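Local coordinates for ECF RNA polymerase sigma factor SigK (Mycobacterium tuberculosis, PDB 4NQW), which probably directs RNA polymerase to specific promoters as an ECF sigma factor, held inactive by an anti-sigma factor until regulated proteolysis releases it, at residues 27-32 and 91-96; 149-154 and 195-200; 59-64 and 104-109. All coordinates share one frame; numbering follows the deposited sequence.

Contact 1: 27-32 and 91-96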
ATOM      1  N   ASP A  27      -7.562  16.101  -7.790  1.00 42.73           N
ATOM      2  CA  ASP A  27      -8.391  16.802  -6.757  1.00 48.20           C
ATOM      3  C   ASP A  27      -8.268  16.167  -5.364  1.00 50.48           C
ATOM      4  O   ASP A  27      -8.423  16.851  -4.353  1.00 49.46           O
ATOM      5  CB  ASP A  27      -9.865  16.867  -7.194  1.00 50.50           C
ATOM      6  CG  ASP A  27     -10.645  15.600  -6.859  1.00 52.12           C
ATOM      7  OD1 ASP A  27     -11.164  15.498  -5.726  1.00 51.75           O
ATOM      8  OD2 ASP A  27     -10.753  14.716  -7.734  1.00 53.06           O
ATOM      9  N   LEU A  28      -8.007  14.862  -5.324  1.00 50.31           N
ATOM     10  CA  LEU A  28      -7.774  14.148  -4.070  1.00 47.02           C
ATOM     11  C   LEU A  28      -6.474  14.632  -3.422  1.00 47.38           C
ATOM     12  O   LEU A  28      -6.347  14.653  -2.197  1.00 45.96           O
ATOM     13  CB  LEU A  28      -7.713  12.639  -4.332  1.00 39.26           C
ATOM     14  CG  LEU A  28      -8.112  11.663  -3.227  1.00 34.57           C
ATOM     15  CD1 LEU A  28      -9.402  12.077  -2.536  1.00 31.06           C
ATOM     16  CD2 LEU A  28      -8.259  10.273  -3.828  1.00 28.24           C
ATOM     17  N   ASP A  29      -5.518  15.020  -4.264  1.00 49.97           N
ATOM     18  CA  ASP A  29      -4.273  15.636  -3.811  1.00 52.75           C
ATOM     19  C   ASP A  29      -4.549  17.006  -3.199  1.00 51.22           C
ATOM     20  O   ASP A  29      -3.962  17.364  -2.177  1.00 46.69           O
ATOM     21  CB  ASP A  29      -3.292  15.777  -4.980  1.00 55.87           C
ATOM     22  CG  ASP A  29      -2.938  14.440  -5.613  1.00 59.92           C
ATOM     23  OD1 ASP A  29      -2.434  13.552  -4.896  1.00 55.12           O
ATOM     24  OD2 ASP A  29      -3.160  14.280  -6.832  1.00 60.82           O
ATOM     25  N   ALA A  30      -5.446  17.764  -3.830  1.00 46.82           N
ATOM     26  CA  ALA A  30      -5.860  19.073  -3.326  1.00 42.95           C
ATOM     27  C   ALA A  30      -6.643  18.962  -2.015  1.00 47.52           C
ATOM     28  O   ALA A  30      -6.527  19.833  -1.151  1.00 51.35           O
ATOM     29  CB  ALA A  30      -6.686  19.810  -4.372  1.00 26.48           C
ATOM     30  N   LEU A  31      -7.440  17.904  -1.873  1.00 46.45           N
ATOM     31  CA  LEU A  31      -8.162  17.646  -0.624  1.00 47.67           C
ATOM     32  C   LEU A  31      -7.190  17.362   0.516  1.00 47.66           C
ATOM     33  O   LEU A  31      -7.321  17.927   1.601  1.00 47.57           O
ATOM     34  CB  LEU A  31      -9.132  16.468  -0.767  1.00 37.39           C
ATOM     35  CG  LEU A  31     -10.427  16.676  -1.557  1.00 41.34           C
ATOM     36  CD1 LEU A  31     -11.175  15.357  -1.666  1.00 38.72           C
ATOM     37  CD2 LEU A  31     -11.319  17.734  -0.926  1.00 40.60           C
ATOM     38  N   LEU A  32      -6.214  16.494   0.260  1.00 45.70           N
ATOM     39  CA  LEU A  32      -5.204  16.150   1.264  1.00 49.17           C
ATOM     40  C   LEU A  32      -4.333  17.365   1.592  1.00 50.45           C
ATOM     41  O   LEU A  32      -3.852  17.513   2.714  1.00 48.76           O
ATOM     42  CB  LEU A  32      -4.322  14.990   0.783  1.00 49.37           C
ATOM     43  CG  LEU A  32      -3.918  13.945   1.831  1.00 52.10           C
ATOM     44  CD1 LEU A  32      -2.891  12.999   1.235  1.00 51.70           C
ATOM     45  CD2 LEU A  32      -3.376  14.557   3.114  1.00 53.53           C
ATOM     46  N   GLY A  91       4.272  11.368  -5.107  1.00 37.61           N
ATOM     47  CA  GLY A  91       3.266  10.341  -5.382  1.00 34.15           C
ATOM     48  C   GLY A  91       1.861  10.848  -5.115  1.00 31.98           C
ATOM     49  O   GLY A  91       1.680  11.894  -4.493  1.00 32.02           O
ATOM     50  N   SER A  92       0.862  10.101  -5.579  1.00 30.82           N
ATOM     51  CA  SER A  92      -0.535  10.502  -5.424  1.00 30.46           C
ATOM     52  C   SER A  92      -0.984  10.418  -3.969  1.00 30.88           C
ATOM     53  O   SER A  92      -0.421   9.658  -3.177  1.00 34.06           O
ATOM     54  CB  SER A  92      -1.443   9.623  -6.285  1.00 28.03           C
ATOM     55  OG  SER A  92      -1.428   8.282  -5.827  1.00 28.39           O
ATOM     56  N   ALA A  93      -2.002  11.204  -3.629  1.00 26.28           N
ATOM     57  CA  ALA A  93      -2.617  11.153  -2.302  1.00 26.10           C
ATOM     58  C   ALA A  93      -3.165   9.759  -2.025  1.00 24.84           C
ATOM     59  O   ALA A  93      -3.057   9.250  -0.908  1.00 24.22           O
ATOM     60  CB  ALA A  93      -3.731  12.183  -2.198  1.00 26.39           C
ATOM     61  N   LEU A  94      -3.742   9.149  -3.056  1.00 23.77           N
ATOM     62  CA  LEU A  94      -4.323   7.814  -2.950  1.00 22.61           C
ATOM     63  C   LEU A  94      -3.253   6.792  -2.558  1.00 22.64           C
ATOM     64  O   LEU A  94      -3.449   6.001  -1.636  1.00 22.07           O
ATOM     65  CB  LEU A  94      -4.970   7.401  -4.283  1.00 21.42           C
ATOM     66  CG  LEU A  94      -6.341   6.707  -4.278  1.00 21.29           C
ATOM     67  CD1 LEU A  94      -6.364   5.598  -5.322  1.00 19.44           C
ATOM     68  CD2 LEU A  94      -6.722   6.146  -2.919  1.00 22.02           C
ATOM     69  N   ALA A  95      -2.125   6.826  -3.265  1.00 22.63           N
ATOM     70  CA  ALA A  95      -0.998   5.933  -2.992  1.00 21.74           C
ATOM     71  C   ALA A  95      -0.419   6.162  -1.598  1.00 23.53           C
ATOM     72  O   ALA A  95      -0.070   5.211  -0.900  1.00 22.69           O
ATOM     73  CB  ALA A  95       0.085   6.115  -4.046  1.00 20.06           C
ATOM     74  N   TRP A  96      -0.320   7.428  -1.205  1.00 24.71           N
ATOM     75  CA  TRP A  96       0.155   7.811   0.126  1.00 25.21           C
ATOM     76  C   TRP A  96      -0.737   7.212   1.217  1.00 24.53           C
ATOM     77  O   TRP A  96      -0.242   6.703   2.223  1.00 23.72           O
ATOM     78  CB  TRP A  96       0.177   9.338   0.226  1.00 26.67           C
ATOM     79  CG  TRP A  96       0.779   9.907   1.473  1.00 27.38           C
ATOM     80  CD1 TRP A  96       2.105  10.104   1.727  1.00 28.60           C
ATOM     81  CD2 TRP A  96       0.073  10.403   2.616  1.00 27.10           C
ATOM     82  NE1 TRP A  96       2.268  10.675   2.967  1.00 29.40           N
ATOM     83  CE2 TRP A  96       1.037  10.868   3.534  1.00 27.22           C
ATOM     84  CE3 TRP A  96      -1.280  10.486   2.959  1.00 27.40           C
ATOM     85  CZ2 TRP A  96       0.691  11.411   4.772  1.00 26.88           C
ATOM     86  CZ3 TRP A  96      -1.624  11.028   4.190  1.00 28.15           C
ATOM     87  CH2 TRP A  96      -0.641  11.485   5.081  1.00 27.79           C
TER
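D29 and A93 carry the polar part of this contact. The carboxylate of D29 accepts the backbone N-H of A93, with A93 N 2.7 Å from D29 OD1 and an N-H...O angle of 148°; the nitrogen meets OD1 nearly along the CG-OD1 direction. D29 reaches it because CG stands beside its own backbone N, opposite the carbonyl carbon (chi1 -60°), which swings the carboxylate toward the start of helix 93-111. The same oxygen lies 3.3 Å from A93 CB, so the methyl rests against the acid that holds its own backbone.

That helix start has a cap of its own: S92 is the N-cap residue, and its OG accepts A95 N at 3.0 Å. S92 OG also hydrogen-bonds to an acidic side chain of another protein chain. D29 therefore supplements the cap from outside, binding A93 N in the first turn, where the negative charge probably also suits the helix dipole. The joint sets the short N-terminal helix 28-34 against the first turn of helix 93-111, which belongs to sigma-70 domain 2, the part of a sigma factor that recognises and melts the -10 element.

Apolar packing flanks the bond. A93 CB points at helix 28-34 and touches the carbonyl oxygen of L28 and L32 CD1, the latter at 3.6 Å. L32 CD1 goes on to the indole of W96, approaching CE3 to 3.4 Å; the two side chains cross at about a right angle, and CD2 lies by CZ3. F86, from a loop, packs on D29, L32 and A93 and meets the W96 ring edge-to-face. On the other flank, L28 CD2 lies 4.1 Å from L94 CG, a looser touch.

Contact 2: 149-154 and 195-200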
ATOM      1  N   GLU A 149      -9.483  -8.672 -13.633  1.00 43.38           N
ATOM      2  CA  GLU A 149      -9.039  -9.274 -14.898  1.00 46.31           C
ATOM      3  C   GLU A 149      -7.511  -9.284 -15.003  1.00 41.17           C
ATOM      4  O   GLU A 149      -6.921 -10.278 -15.425  1.00 38.21           O
ATOM      5  CB  GLU A 149      -9.635  -8.528 -16.101  1.00 54.16           C
ATOM      6  CG  GLU A 149      -9.168  -9.051 -17.460  1.00 60.95           C
ATOM      7  CD  GLU A 149      -9.773  -8.308 -18.643  1.00 60.71           C
ATOM      8  OE1 GLU A 149     -10.336  -7.209 -18.451  1.00 63.98           O
ATOM      9  OE2 GLU A 149      -9.676  -8.820 -19.779  1.00 59.68           O
ATOM     10  N   CYS A 150      -6.885  -8.170 -14.630  1.00 38.08           N
ATOM     11  CA  CYS A 150      -5.428  -8.040 -14.680  1.00 39.49           C
ATOM     12  C   CYS A 150      -4.740  -8.964 -13.675  1.00 38.32           C
ATOM     13  O   CYS A 150      -3.733  -9.591 -14.001  1.00 40.17           O
ATOM     14  CB  CYS A 150      -5.007  -6.586 -14.444  1.00 39.66           C
ATOM     15  SG  CYS A 150      -5.406  -5.485 -15.822  0.91 38.83           S
ATOM     16  N   LEU A 151      -5.288  -9.046 -12.465  1.00 36.58           N
ATOM     17  CA  LEU A 151      -4.801  -9.992 -11.456  1.00 36.96           C
ATOM     18  C   LEU A 151      -4.953 -11.443 -11.919  1.00 37.22           C
ATOM     19  O   LEU A 151      -4.074 -12.274 -11.673  1.00 37.54           O
ATOM     20  CB  LEU A 151      -5.539  -9.797 -10.130  1.00 35.92           C
ATOM     21  CG  LEU A 151      -5.084  -8.604  -9.287  1.00 35.01           C
ATOM     22  CD1 LEU A 151      -6.187  -8.165  -8.337  1.00 36.99           C
ATOM     23  CD2 LEU A 151      -3.815  -8.945  -8.519  1.00 32.97           C
ATOM     24  N   LYS A 152      -6.070 -11.739 -12.582  1.00 35.59           N
ATOM     25  CA  LYS A 152      -6.323 -13.075 -13.133  1.00 36.58           C
ATOM     26  C   LYS A 152      -5.463 -13.382 -14.364  1.00 32.21           C
ATOM     27  O   LYS A 152      -5.229 -14.549 -14.680  1.00 29.82           O
ATOM     28  CB  LYS A 152      -7.806 -13.238 -13.488  1.00 42.24           C
ATOM     29  CG  LYS A 152      -8.718 -13.408 -12.280  1.00 47.35           C
ATOM     30  CD  LYS A 152     -10.176 -13.124 -12.620  1.00 50.82           C
ATOM     31  CE  LYS A 152     -10.769 -14.172 -13.551  1.00 52.50           C
ATOM     32  NZ  LYS A 152     -12.081 -13.735 -14.100  1.00 52.53           N
ATOM     33  N   ALA A 153      -5.003 -12.339 -15.054  1.00 31.09           N
ATOM     34  CA  ALA A 153      -4.151 -12.494 -16.238  1.00 31.02           C
ATOM     35  C   ALA A 153      -2.681 -12.752 -15.892  1.00 29.38           C
ATOM     36  O   ALA A 153      -1.896 -13.119 -16.768  1.00 28.29           O
ATOM     37  CB  ALA A 153      -4.270 -11.269 -17.134  1.00 31.79           C
ATOM     38  N   LEU A 154      -2.308 -12.550 -14.628  1.00 28.49           N
ATOM     39  CA  LEU A 154      -0.965 -12.887 -14.151  1.00 27.30           C
ATOM     40  C   LEU A 154      -0.765 -14.396 -14.181  1.00 28.91           C
ATOM     41  O   LEU A 154      -1.730 -15.157 -14.064  1.00 26.87           O
ATOM     42  CB  LEU A 154      -0.756 -12.408 -12.712  1.00 25.31           C
ATOM     43  CG  LEU A 154      -0.812 -10.911 -12.395  1.00 24.42           C
ATOM     44  CD1 LEU A 154      -0.965 -10.712 -10.894  1.00 24.00           C
ATOM     45  CD2 LEU A 154       0.426 -10.190 -12.907  1.00 23.66           C
ATOM     46  N   ARG A 195       5.150  -5.433 -12.850  1.00 17.57           N
ATOM     47  CA  ARG A 195       5.326  -4.881 -14.197  1.00 19.55           C
ATOM     48  C   ARG A 195       4.137  -5.241 -15.079  1.00 20.85           C
ATOM     49  O   ARG A 195       3.588  -4.383 -15.774  1.00 23.59           O
ATOM     50  CB  ARG A 195       6.621  -5.384 -14.840  1.00 20.83           C
ATOM     51  CG  ARG A 195       6.959  -4.705 -16.163  1.00 23.18           C
ATOM     52  CD  ARG A 195       8.208  -5.283 -16.816  1.00 25.79           C
ATOM     53  NE  ARG A 195       9.348  -5.286 -15.898  1.00 29.11           N
ATOM     54  CZ  ARG A 195       9.827  -6.354 -15.260  1.00 31.61           C
ATOM     55  NH1 ARG A 195       9.294  -7.560 -15.435  1.00 34.19           N
ATOM     56  NH2 ARG A 195      10.866  -6.219 -14.439  1.00 31.25           N
ATOM     57  N   SER A 196       3.747  -6.513 -15.043  1.00 21.03           N
ATOM     58  CA  SER A 196       2.580  -6.998 -15.779  1.00 23.60           C
ATOM     59  C   SER A 196       1.297  -6.272 -15.365  1.00 24.10           C
ATOM     60  O   SER A 196       0.451  -5.969 -16.207  1.00 21.53           O
ATOM     61  CB  SER A 196       2.410  -8.505 -15.563  1.00 25.91           C
ATOM     62  OG  SER A 196       1.329  -9.016 -16.321  1.00 27.15           O
ATOM     63  N   LEU A 197       1.161  -5.999 -14.068  1.00 24.74           N
ATOM     64  CA  LEU A 197       0.011  -5.253 -13.555  1.00 26.27           C
ATOM     65  C   LEU A 197       0.034  -3.805 -14.029  1.00 27.50           C
ATOM     66  O   LEU A 197      -0.979  -3.291 -14.505  1.00 28.93           O
ATOM     67  CB  LEU A 197      -0.038  -5.293 -12.022  1.00 25.83           C
ATOM     68  CG  LEU A 197      -0.546  -6.577 -11.366  1.00 23.45           C
ATOM     69  CD1 LEU A 197      -0.598  -6.390  -9.859  1.00 22.41           C
ATOM     70  CD2 LEU A 197      -1.913  -6.974 -11.902  1.00 23.49           C
ATOM     71  N   ARG A 198       1.188  -3.155 -13.893  1.00 28.64           N
ATOM     72  CA  ARG A 198       1.373  -1.787 -14.381  1.00 33.05           C
ATOM     73  C   ARG A 198       0.975  -1.682 -15.855  1.00 31.96           C
ATOM     74  O   ARG A 198       0.271  -0.751 -16.248  1.00 32.80           O
ATOM     75  CB  ARG A 198       2.829  -1.342 -14.193  1.00 38.78           C
ATOM     76  CG  ARG A 198       3.064   0.147 -14.404  1.00 44.95           C
ATOM     77  CD  ARG A 198       4.523   0.544 -14.200  1.00 50.60           C
ATOM     78  NE  ARG A 198       5.046   0.121 -12.896  1.00 55.11           N
ATOM     79  CZ  ARG A 198       5.958  -0.834 -12.692  1.00 55.51           C
ATOM     80  NH1 ARG A 198       6.497  -1.510 -13.706  1.00 52.78           N
ATOM     81  NH2 ARG A 198       6.343  -1.116 -11.451  1.00 56.43           N
ATOM     82  N   ASN A 199       1.413  -2.651 -16.657  1.00 30.28           N
ATOM     83  CA  ASN A 199       1.115  -2.674 -18.091  1.00 30.31           C
ATOM     84  C   ASN A 199      -0.359  -2.951 -18.397  1.00 31.19           C
ATOM     85  O   ASN A 199      -0.964  -2.254 -19.214  1.00 28.39           O
ATOM     86  CB  ASN A 199       2.002  -3.700 -18.810  1.00 30.09           C
ATOM     87  CG  ASN A 199       3.469  -3.295 -18.836  1.00 32.00           C
ATOM     88  OD1 ASN A 199       3.807  -2.119 -18.698  1.00 33.21           O
ATOM     89  ND2 ASN A 199       4.351  -4.275 -19.018  1.00 33.27           N
ATOM     90  N   CYS A 200      -0.930  -3.961 -17.739  1.00 33.12           N
ATOM     91  CA  CYS A 200      -2.333  -4.344 -17.953  1.00 33.77           C
ATOM     92  C   CYS A 200      -3.296  -3.230 -17.548  1.00 35.18           C
ATOM     93  O   CYS A 200      -4.302  -2.999 -18.219  1.00 35.90           O
ATOM     94  CB  CYS A 200      -2.668  -5.619 -17.172  1.00 33.27           C
ATOM     95  SG  CYS A 200      -4.357  -6.231 -17.403  0.69 37.71           S
TER
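S196 packs against L154 where helix 183-201 runs back beside the end of helix 141-153, two helices of sigma-70 domain 4, the region that holds the predicted helix-turn-helix. The short axes pass 9.5 Å apart, their directions 141° from parallel, so the pairing is antiparallel but well splayed.

At S196, CB and OG both border L154 CD2, each at 3.7 Å. L197, the next residue, supplies the apolar filling. Its CD2 sits over the backbone of helix 141-153, 3.8 Å from the carbonyl oxygen of C150, and also meets C150 CB and L154 CD1, the last at 4.0 Å. The L197 and L154 side chains cross at about a right angle, and L151 CD2 adds a more distant touch on L197 CD1. L151 and L197 also touch the chain of another protein.

C200 ends the segment with a covalent tie to C150. Their CA atoms are 5.8 Å apart, and the two sulfur atoms reach each other from different torsions: C200 SG points anti to its backbone N (chi1 -178°), whereas C150 SG lies beside its own. The disulfide fixes the last turn of helix 183-201 to helix 141-153; C150 SG bonds C200 SG at 2.0 Å, with a CB-SG-SG-CB torsion of -80°.

Contact 3: 59-64 and 104-109. With CD (cadmium ion), chain L; CD (cadmium ion), chain C.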
ATOM      1  N   MET A  59      -9.728  -5.031   5.886  1.00 16.81           N
ATOM      2  CA  MET A  59     -10.546  -6.246   6.016  1.00 19.68           C
ATOM      3  C   MET A  59      -9.878  -7.446   5.352  1.00 19.70           C
ATOM      4  O   MET A  59      -9.801  -8.522   5.938  1.00 21.14           O
ATOM      5  CB  MET A  59     -11.948  -6.052   5.406  1.00 22.73           C
ATOM      6  CG  MET A  59     -13.047  -5.724   6.407  1.00 26.11           C
ATOM      7  SD  MET A  59     -13.169  -6.876   7.797  1.00 32.46           S
ATOM      8  CE  MET A  59     -13.238  -8.463   6.968  1.00 35.02           C
ATOM      9  N   ARG A  60      -9.399  -7.249   4.129  1.00 19.79           N
ATOM     10  CA  ARG A  60      -8.742  -8.308   3.374  1.00 20.99           C
ATOM     11  C   ARG A  60      -7.534  -8.884   4.113  1.00 21.29           C
ATOM     12  O   ARG A  60      -7.353 -10.102   4.151  1.00 20.97           O
ATOM     13  CB  ARG A  60      -8.320  -7.786   1.992  1.00 24.00           C
ATOM     14  CG  ARG A  60      -7.606  -8.798   1.111  1.00 26.99           C
ATOM     15  CD  ARG A  60      -8.484  -9.999   0.788  1.00 31.99           C
ATOM     16  NE  ARG A  60      -7.751 -11.254   0.975  1.00 36.38           N
ATOM     17  CZ  ARG A  60      -7.162 -11.960   0.009  1.00 38.42           C
ATOM     18  NH1 ARG A  60      -7.205 -11.566  -1.264  1.00 39.87           N
ATOM     19  NH2 ARG A  60      -6.524 -13.083   0.321  1.00 38.92           N
ATOM     20  N   VAL A  61      -6.719  -8.008   4.701  1.00 21.47           N
ATOM     21  CA  VAL A  61      -5.485  -8.419   5.376  1.00 21.42           C
ATOM     22  C   VAL A  61      -5.765  -9.029   6.752  1.00 21.41           C
ATOM     23  O   VAL A  61      -5.257 -10.104   7.068  1.00 20.83           O
ATOM     24  CB  VAL A  61      -4.499  -7.236   5.523  1.00 21.43           C
ATOM     25  CG1 VAL A  61      -3.262  -7.649   6.311  1.00 22.44           C
ATOM     26  CG2 VAL A  61      -4.091  -6.711   4.155  1.00 20.52           C
ATOM     27  N   LEU A  62      -6.573  -8.346   7.557  1.00 21.76           N
ATOM     28  CA  LEU A  62      -6.838  -8.770   8.937  1.00 22.63           C
ATOM     29  C   LEU A  62      -7.949  -9.818   9.057  1.00 25.61           C
ATOM     30  O   LEU A  62      -7.864 -10.707   9.904  1.00 27.42           O
ATOM     31  CB  LEU A  62      -7.186  -7.556   9.806  1.00 22.21           C
ATOM     32  CG  LEU A  62      -6.212  -6.375   9.763  1.00 20.35           C
ATOM     33  CD1 LEU A  62      -6.662  -5.288  10.725  1.00 20.83           C
ATOM     34  CD2 LEU A  62      -4.790  -6.808  10.085  1.00 18.11           C
ATOM     35  N   ARG A  63      -8.982  -9.699   8.217  1.00 29.10           N
ATOM     36  CA  ARG A  63     -10.160 -10.592   8.239  1.00 33.80           C
ATOM     37  C   ARG A  63     -10.831 -10.644   9.613  1.00 35.93           C
ATOM     38  O   ARG A  63     -11.153 -11.720  10.125  1.00 38.72           O
ATOM     39  CB  ARG A  63      -9.802 -12.007   7.775  1.00 36.77           C
ATOM     40  CG  ARG A  63      -9.199 -12.078   6.379  1.00 41.46           C
ATOM     41  CD  ARG A  63      -8.234 -13.245   6.263  1.00 47.02           C
ATOM     42  NE  ARG A  63      -7.192 -13.165   7.287  1.00 53.22           N
ATOM     43  CZ  ARG A  63      -6.307 -14.122   7.553  1.00 58.98           C
ATOM     44  NH1 ARG A  63      -6.310 -15.264   6.869  1.00 62.69           N
ATOM     45  NH2 ARG A  63      -5.411 -13.935   8.515  1.00 60.71           N
ATOM     46  N   ASP A  64     -11.026  -9.470  10.200  1.00 33.77           N
ATOM     47  CA  ASP A  64     -11.718  -9.333  11.472  1.00 31.88           C
ATOM     48  C   ASP A  64     -12.355  -7.951  11.486  1.00 29.28           C
ATOM     49  O   ASP A  64     -11.650  -6.947  11.392  1.00 29.29           O
ATOM     50  CB  ASP A  64     -10.730  -9.493  12.631  1.00 34.99           C
ATOM     51  CG  ASP A  64     -11.418  -9.609  13.980  1.00 37.30           C
ATOM     52  OD1 ASP A  64     -11.885  -8.575  14.506  1.00 35.61           O
ATOM     53  OD2 ASP A  64     -11.476 -10.734  14.523  1.00 39.43           O
ATOM     54  N   ARG A 104       0.177  -0.543   8.001  1.00 14.15           N
ATOM     55  CA  ARG A 104      -0.419  -0.682   9.328  1.00 14.32           C
ATOM     56  C   ARG A 104      -1.114  -2.033   9.501  1.00 15.11           C
ATOM     57  O   ARG A 104      -0.975  -2.673  10.541  1.00 14.96           O
ATOM     58  CB  ARG A 104      -1.406   0.460   9.592  1.00 15.78           C
ATOM     59  CG  ARG A 104      -1.799   0.619  11.052  1.00 17.58           C
ATOM     60  CD  ARG A 104      -2.549   1.920  11.280  1.00 20.19           C
ATOM     61  NE  ARG A 104      -1.661   3.085  11.286  1.00 21.99           N
ATOM     62  CZ  ARG A 104      -1.121   3.637  12.374  1.00 22.78           C
ATOM     63  NH1 ARG A 104      -1.354   3.145  13.586  1.00 22.85           N
ATOM     64  NH2 ARG A 104      -0.332   4.697  12.250  1.00 23.91           N
ATOM     65  N   ALA A 105      -1.855  -2.460   8.480  1.00 15.92           N
ATOM     66  CA  ALA A 105      -2.549  -3.749   8.509  1.00 15.92           C
ATOM     67  C   ALA A 105      -1.573  -4.927   8.547  1.00 17.85           C
ATOM     68  O   ALA A 105      -1.743  -5.857   9.339  1.00 17.66           O
ATOM     69  CB  ALA A 105      -3.473  -3.877   7.311  1.00 13.68           C
ATOM     70  N   VAL A 106      -0.559  -4.885   7.684  1.00 19.90           N
ATOM     71  CA  VAL A 106       0.461  -5.935   7.627  1.00 21.60           C
ATOM     72  C   VAL A 106       1.214  -6.024   8.953  1.00 22.76           C
ATOM     73  O   VAL A 106       1.452  -7.117   9.468  1.00 22.63           O
ATOM     74  CB  VAL A 106       1.443  -5.698   6.453  1.00 20.84           C
ATOM     75  CG1 VAL A 106       2.761  -6.436   6.662  1.00 20.30           C
ATOM     76  CG2 VAL A 106       0.796  -6.116   5.138  1.00 20.18           C
ATOM     77  N   ASP A 107       1.582  -4.869   9.497  1.00 24.94           N
ATOM     78  CA  ASP A 107       2.199  -4.800  10.820  1.00 27.81           C
ATOM     79  C   ASP A 107       1.342  -5.507  11.877  1.00 29.39           C
ATOM     80  O   ASP A 107       1.861  -6.250  12.712  1.00 28.97           O
ATOM     81  CB  ASP A 107       2.429  -3.340  11.215  1.00 29.74           C
ATOM     82  CG  ASP A 107       2.769  -3.179  12.679  1.00 32.16           C
ATOM     83  OD1 ASP A 107       1.834  -3.102  13.506  1.00 35.45           O
ATOM     84  OD2 ASP A 107       3.974  -3.118  13.000  1.00 32.40           O
ATOM     85  N   ARG A 108       0.034  -5.263  11.829  1.00 31.19           N
ATOM     86  CA  ARG A 108      -0.925  -5.884  12.748  1.00 34.35           C
ATOM     87  C   ARG A 108      -0.827  -7.411  12.721  1.00 35.89           C
ATOM     88  O   ARG A 108      -0.886  -8.062  13.763  1.00 35.89           O
ATOM     89  CB  ARG A 108      -2.355  -5.468  12.384  1.00 36.93           C
ATOM     90  CG  ARG A 108      -3.253  -5.153  13.567  1.00 43.02           C
ATOM     91  CD  ARG A 108      -2.887  -3.820  14.204  1.00 48.77           C
ATOM     92  NE  ARG A 108      -4.052  -3.118  14.740  1.00 52.92           N
ATOM     93  CZ  ARG A 108      -4.716  -3.465  15.842  1.00 55.50           C
ATOM     94  NH1 ARG A 108      -4.356  -4.528  16.557  1.00 53.52           N
ATOM     95  NH2 ARG A 108      -5.764  -2.742  16.229  1.00 58.06           N
ATOM     96  N   VAL A 109      -0.680  -7.968  11.520  1.00 38.15           N
ATOM     97  CA  VAL A 109      -0.551  -9.416  11.332  1.00 38.77           C
ATOM     98  C   VAL A 109       0.793  -9.940  11.847  1.00 36.09           C
ATOM     99  O   VAL A 109       0.844 -10.985  12.493  1.00 37.42           O
ATOM    100  CB  VAL A 109      -0.726  -9.803   9.842  1.00 39.06           C
ATOM    101  CG1 VAL A 109      -0.361 -11.266   9.601  1.00 40.13           C
ATOM    102  CG2 VAL A 109      -2.155  -9.531   9.390  1.00 37.52           C
TER
HETATM  103 CD    CD L 102       6.122  -3.495  11.968  0.60 47.59          CD
HETATM  104 CD    CD C 201       2.590  -3.369  15.813  1.00 46.88          CD
HETATM  105  O   HOH W   1       0.075  -4.313  16.255  1.00 23.66           O
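Within sigma-70 domain 2, the C-terminal end of helix 42-62 lies against helix 93-111 through V61 and L62, which meet A105, R108 and V109. V61 CG1 fits beside A105 CB at 3.9 Å and V109 CG2 at 3.8 Å. CG1 stands anti to the backbone N of V61 (chi1 176°), and this turns it toward the facing helix.

L62 reaches across with CD2, which lies 3.3 Å from the carbonyl oxygen of A105 and also touches R108 CB and V109 CG2. No hydrogen bond crosses; the helices meet here by van der Waals packing of V61 and L62 on A105, the aliphatic start of R108 and V109. Beyond CB, the bent R108 chain leads away from L62 toward helix 65-82, where NE makes a weak hydrogen bond to T71, a residue of the RpoC-interaction motif.

D107, whose side chain leaves the helix away from this packing, binds two cadmium ions. Its carboxylate bridges them: OD1 binds one, which also has a water ligand, and OD2 binds the other, each at 2.4 Å. An acidic side chain of another protein chain also ligates the OD2-bound ion.

Contacts 1 and 3 both use helix 93-111, contact 1 at its first turn and contact 3 near its far end, on opposite sides of the chain's centre; contact 2 belongs to domain 4 and shares no helix with them. All three are partly buried; the centre of contact 3 is about 11 Å from the centre of the chain, against about 14 Å for contact 1 and 16 Å for contact 2. Their chemistry differs: an acid binding a helix start beside leucine packing in contact 1, a disulfide beside leucines in contact 2, and helix packing without a hydrogen bond in contact 3, with cadmium bound on the face of helix 93-111 turned from the packing.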